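Local structure of alcohol dehydrogenase, zinc-containing (3IP1) at residues 123-135 with 343-355. The protein catalyses the NAD(+)-dependent oxidation of scyllo-inosose to 3-dehydro-scyllo-inosose and probably serves myo-inositol degradation as a zinc-containing, homodimeric dehydrogenase. Numbering follows the deposited sequence.
Sequences EPVCAEEMLWCGH and GHSGHGTFPRVIS. With CD (cadmium ion), chain E.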
loop_
_atom_site.group_PDB
_atom_site.type_symbol
_atom_site.label_atom_id
_atom_site.label_comp_id
_atom_site.label_asym_id
_atom_site.label_seq_id
_atom_site.Cartn_x
_atom_site.Cartn_y
_atom_site.Cartn_z
ATOM N N GLU A 123 9.968 -36.601 -3.426
ATOM C CA GLU A 123 10.035 -35.130 -3.380
ATOM C C GLU A 123 10.353 -34.644 -1.957
ATOM O O GLU A 123 9.669 -35.052 -1.011
ATOM C CB GLU A 123 8.722 -34.513 -3.864
ATOM C CG GLU A 123 8.642 -32.992 -3.772
ATOM C CD GLU A 123 9.252 -32.269 -4.983
ATOM O OE1 GLU A 123 9.976 -32.913 -5.764
ATOM O OE2 GLU A 123 9.018 -31.049 -5.149
ATOM N N PRO A 124 11.394 -33.790 -1.800
ATOM C CA PRO A 124 11.697 -33.220 -0.478
ATOM C C PRO A 124 10.764 -32.047 -0.165
ATOM O O PRO A 124 10.587 -31.147 -1.002
ATOM C CB PRO A 124 13.142 -32.720 -0.618
ATOM C CG PRO A 124 13.333 -32.475 -2.107
ATOM C CD PRO A 124 12.359 -33.353 -2.843
ATOM N N VAL A 125 10.193 -32.053 1.032
ATOM C CA VAL A 125 9.211 -31.037 1.401
ATOM C C VAL A 125 9.345 -30.555 2.831
ATOM O O VAL A 125 9.951 -31.237 3.674
ATOM C CB VAL A 125 7.739 -31.530 1.166
ATOM C CG1 VAL A 125 7.475 -31.735 -0.294
ATOM C CG2 VAL A 125 7.440 -32.817 1.949
ATOM N N CYS A 126 8.789 -29.372 3.091
ATOM C CA CYS A 126 8.493 -28.942 4.448
ATOM C C CYS A 126 7.003 -28.616 4.467
ATOM O O CYS A 126 6.371 -28.559 3.416
ATOM C CB CYS A 126 9.325 -27.721 4.828
ATOM S SG CYS A 126 8.962 -26.267 3.830
ATOM N N ALA A 127 6.428 -28.392 5.641
ATOM C CA ALA A 127 5.008 -28.078 5.684
ATOM C C ALA A 127 4.645 -27.023 6.719
ATOM O O ALA A 127 5.386 -26.775 7.678
ATOM C CB ALA A 127 4.171 -29.343 5.855
ATOM N N GLU A 128 3.515 -26.373 6.485
ATOM C CA GLU A 128 3.006 -25.364 7.389
ATOM C C GLU A 128 2.413 -26.044 8.630
ATOM O O GLU A 128 1.947 -27.186 8.565
ATOM C CB GLU A 128 1.953 -24.491 6.682
ATOM C CG GLU A 128 2.437 -23.924 5.350
ATOM C CD GLU A 128 1.376 -23.149 4.593
ATOM O OE1 GLU A 128 0.381 -22.703 5.187
ATOM O OE2 GLU A 128 1.537 -22.976 3.380
ATOM N N GLU A 129 2.437 -25.331 9.742
ATOM C CA GLU A 129 1.857 -25.791 11.000
ATOM C C GLU A 129 0.392 -25.306 11.197
ATOM O O GLU A 129 -0.399 -25.979 11.885
ATOM C CB GLU A 129 2.791 -25.364 12.152
ATOM C CG GLU A 129 2.293 -25.592 13.569
ATOM C CD GLU A 129 1.346 -24.494 14.069
ATOM O OE1 GLU A 129 1.264 -23.410 13.471
ATOM O OE2 GLU A 129 0.675 -24.726 15.083
HETATM N N MSE A 130 0.041 -24.164 10.601
HETATM C CA MSE A 130 -1.318 -23.626 10.687
HETATM C C MSE A 130 -2.168 -24.333 9.648
HETATM O O MSE A 130 -2.014 -24.090 8.462
HETATM C CB MSE A 130 -1.352 -22.116 10.414
HETATM C CG MSE A 130 -0.425 -21.233 11.277
HETATM SE SE MSE A 130 -1.014 -21.066 13.146
HETATM C CE MSE A 130 -2.321 -19.624 12.875
ATOM N N LEU A 131 -3.052 -25.217 10.084
ATOM C CA LEU A 131 -3.861 -25.981 9.153
ATOM C C LEU A 131 -5.182 -25.241 8.885
ATOM O O LEU A 131 -6.223 -25.555 9.466
ATOM C CB LEU A 131 -4.040 -27.432 9.637
ATOM C CG LEU A 131 -2.775 -28.077 10.252
ATOM C CD1 LEU A 131 -3.087 -29.423 10.892
ATOM C CD2 LEU A 131 -1.569 -28.182 9.260
ATOM N N TRP A 132 -5.096 -24.218 8.026
ATOM C CA TRP A 132 -6.239 -23.383 7.617
ATOM C C TRP A 132 -7.244 -24.163 6.756
ATOM O O TRP A 132 -6.871 -25.090 6.027
ATOM C CB TRP A 132 -5.746 -22.141 6.857
ATOM C CG TRP A 132 -4.609 -22.431 5.899
ATOM C CD1 TRP A 132 -3.281 -22.355 6.174
ATOM C CD2 TRP A 132 -4.713 -22.849 4.527
ATOM N NE1 TRP A 132 -2.539 -22.698 5.058
ATOM C CE2 TRP A 132 -3.395 -23.003 4.035
ATOM C CE3 TRP A 132 -5.790 -23.094 3.659
ATOM C CZ2 TRP A 132 -3.122 -23.408 2.729
ATOM C CZ3 TRP A 132 -5.511 -23.479 2.341
ATOM C CH2 TRP A 132 -4.192 -23.631 1.899
ATOM N N CYS A 133 -8.523 -23.813 6.865
ATOM C CA CYS A 133 -9.589 -24.597 6.211
ATOM C C CYS A 133 -9.677 -24.294 4.713
ATOM O O CYS A 133 -9.943 -25.183 3.915
ATOM C CB CYS A 133 -10.947 -24.412 6.919
ATOM S SG CYS A 133 -11.846 -22.819 6.642
ATOM N N GLY A 134 -9.431 -23.048 4.321
ATOM C CA GLY A 134 -9.510 -22.686 2.923
ATOM C C GLY A 134 -10.854 -22.132 2.500
ATOM O O GLY A 134 -10.964 -21.615 1.405
ATOM N N HIS A 135 -11.863 -22.201 3.366
ATOM C CA HIS A 135 -13.234 -21.823 2.978
ATOM C C HIS A 135 -13.908 -20.734 3.830
ATOM O O HIS A 135 -14.934 -20.153 3.409
ATOM C CB HIS A 135 -14.160 -23.066 2.867
ATOM C CG HIS A 135 -14.267 -23.882 4.121
ATOM N ND1 HIS A 135 -15.073 -23.522 5.185
ATOM C CD2 HIS A 135 -13.706 -25.068 4.460
ATOM C CE1 HIS A 135 -14.973 -24.429 6.141
ATOM N NE2 HIS A 135 -14.155 -25.382 5.725
ATOM N N GLY A 343 1.644 -16.385 13.104
ATOM C CA GLY A 343 1.562 -17.399 12.048
ATOM C C GLY A 343 2.594 -17.251 10.942
ATOM O O GLY A 343 3.530 -16.426 11.027
ATOM N N HIS A 344 2.426 -18.051 9.889
ATOM C CA HIS A 344 3.456 -18.173 8.865
ATOM C C HIS A 344 2.833 -18.580 7.522
ATOM O O HIS A 344 3.544 -18.767 6.545
ATOM C CB HIS A 344 4.449 -19.241 9.319
ATOM C CG HIS A 344 3.785 -20.525 9.705
ATOM N ND1 HIS A 344 3.686 -20.951 11.012
ATOM C CD2 HIS A 344 3.142 -21.455 8.955
ATOM C CE1 HIS A 344 3.024 -22.097 11.049
ATOM N NE2 HIS A 344 2.691 -22.429 9.814
ATOM N N SER A 345 1.515 -18.734 7.498
ATOM C CA SER A 345 0.796 -19.199 6.292
ATOM C C SER A 345 0.441 -18.041 5.366
ATOM O O SER A 345 0.532 -16.882 5.763
ATOM C CB SER A 345 -0.483 -19.973 6.698
ATOM O OG SER A 345 -0.136 -21.117 7.479
ATOM N N GLY A 346 0.070 -18.371 4.129
ATOM C CA GLY A 346 -0.417 -17.405 3.157
ATOM C C GLY A 346 0.653 -16.515 2.565
ATOM O O GLY A 346 1.832 -16.614 2.946
ATOM N N HIS A 347 0.234 -15.656 1.625
ATOM C CA HIS A 347 1.071 -14.548 1.084
ATOM C C HIS A 347 2.311 -14.995 0.322
ATOM O O HIS A 347 3.080 -14.168 -0.127
ATOM C CB HIS A 347 1.462 -13.560 2.215
ATOM C CG HIS A 347 0.293 -13.131 3.049
ATOM N ND1 HIS A 347 -0.642 -12.220 2.605
ATOM C CD2 HIS A 347 -0.135 -13.548 4.266
ATOM C CE1 HIS A 347 -1.578 -12.067 3.525
ATOM N NE2 HIS A 347 -1.294 -12.860 4.545
ATOM N N GLY A 348 2.501 -16.304 0.192
ATOM C CA GLY A 348 3.663 -16.864 -0.474
ATOM C C GLY A 348 4.906 -16.686 0.375
ATOM O O GLY A 348 6.008 -16.554 -0.145
ATOM N N THR A 349 4.717 -16.676 1.686
ATOM C CA THR A 349 5.844 -16.533 2.598
ATOM C C THR A 349 6.752 -17.755 2.569
ATOM O O THR A 349 7.962 -17.610 2.366
ATOM C CB THR A 349 5.361 -16.211 4.014
ATOM O OG1 THR A 349 4.819 -14.880 4.017
ATOM C CG2 THR A 349 6.491 -16.332 5.043
ATOM N N PHE A 350 6.171 -18.947 2.753
ATOM C CA PHE A 350 6.947 -20.198 2.703
ATOM C C PHE A 350 7.827 -20.292 1.464
ATOM O O PHE A 350 9.014 -20.500 1.608
ATOM C CB PHE A 350 6.059 -21.462 2.826
ATOM C CG PHE A 350 6.104 -22.127 4.187
ATOM C CD1 PHE A 350 5.802 -21.406 5.354
ATOM C CD2 PHE A 350 6.419 -23.479 4.304
ATOM C CE1 PHE A 350 5.816 -22.015 6.609
ATOM C CE2 PHE A 350 6.446 -24.110 5.567
ATOM C CZ PHE A 350 6.149 -23.378 6.718
ATOM N N PRO A 351 7.261 -20.132 0.246
ATOM C CA PRO A 351 8.149 -20.379 -0.892
ATOM C C PRO A 351 9.204 -19.305 -1.070
ATOM O O PRO A 351 10.293 -19.594 -1.553
ATOM C CB PRO A 351 7.196 -20.447 -2.095
ATOM C CG PRO A 351 5.934 -19.773 -1.652
ATOM C CD PRO A 351 5.846 -20.017 -0.172
ATOM N N ARG A 352 8.911 -18.079 -0.657
ATOM C CA ARG A 352 9.941 -17.057 -0.732
ATOM C C ARG A 352 11.034 -17.308 0.304
ATOM O O ARG A 352 12.202 -17.046 0.032
ATOM C CB ARG A 352 9.364 -15.643 -0.546
ATOM C CG ARG A 352 8.662 -15.053 -1.770
ATOM C CD ARG A 352 8.120 -13.665 -1.412
ATOM N NE ARG A 352 7.330 -13.034 -2.468
ATOM C CZ ARG A 352 5.999 -13.032 -2.520
ATOM N NH1 ARG A 352 5.273 -13.658 -1.590
ATOM N NH2 ARG A 352 5.388 -12.412 -3.513
ATOM N N VAL A 353 10.661 -17.780 1.492
ATOM C CA VAL A 353 11.673 -18.149 2.496
ATOM C C VAL A 353 12.576 -19.264 1.942
ATOM O O VAL A 353 13.783 -19.241 2.128
ATOM C CB VAL A 353 11.062 -18.570 3.848
ATOM C CG1 VAL A 353 12.137 -19.287 4.729
ATOM C CG2 VAL A 353 10.473 -17.345 4.556
ATOM N N ILE A 354 11.970 -20.219 1.236
ATOM C CA ILE A 354 12.720 -21.304 0.593
ATOM C C ILE A 354 13.698 -20.772 -0.480
ATOM O O ILE A 354 14.878 -21.155 -0.492
ATOM C CB ILE A 354 11.760 -22.420 0.054
ATOM C CG1 ILE A 354 11.087 -23.127 1.240
ATOM C CG2 ILE A 354 12.516 -23.411 -0.843
ATOM C CD1 ILE A 354 9.716 -23.812 0.921
ATOM N N SER A 355 13.211 -19.877 -1.349
ATOM C CA SER A 355 14.061 -19.268 -2.396
ATOM C C SER A 355 15.194 -18.480 -1.789
ATOM O O SER A 355 16.308 -18.513 -2.292
ATOM C CB SER A 355 13.257 -18.352 -3.315
ATOM O OG SER A 355 12.305 -19.126 -4.015
HETATM CD CD CD E . -10.319 -20.914 7.251
HETATM O O HOH W 1 -0.061 -20.687 2.532
#
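His344, Ser345 and Phe350 meet Cys126 and Glu128–Met130 in a buried contact, probably within the GroES-like catalytic domain of the zinc-containing alcohol dehydrogenase family, between strand 124-127 with the turn after it and the loop and helix to which the chain returns after strand 337-340, the last of the Rossmann sheet. It illustrates how segments on either side of a Rossmann domain can be joined by one imidazole that takes two backbone amides and one carboxylate that takes several side-chain donors. The imidazole of His344 accepts through NE2 from two successive amides, at 2.9 Å from Glu129 N and, more loosely, 3.3 Å from Met130 N, both tilted from the ring plane. Met130 CG, of a selenomethionine, lies over one face of that ring. His344 also touches Glu195 and Glu129 touches His97, ligands of zinc in this protein and of cadmium here, which places both residues in the second shell of that site. Were His344 replaced by an alanine, the Glu129 and Met130 amides would probably lose their shared acceptor and a gap open beside Met130 CG.

Beside it, Glu128 reaches across with its chain extended beyond CG (chi2 176°). CG sits almost exactly above the centre of the Phe350 ring, a CH-pi contact of 3.9 Å to the centroid, while Cys126 SG packs obliquely against Phe350 CE2 at 3.7 Å. The carboxylate is fixed at both oxygens: OE2 takes Trp173 NE1 and a water that also accepts from Gly346 N. On opposite faces of the carboxylate plane, OE1 receives Ser345 OG at 2.8 Å and, along a nearly straight 172° bond, Trp132 NE1 at 2.9 Å.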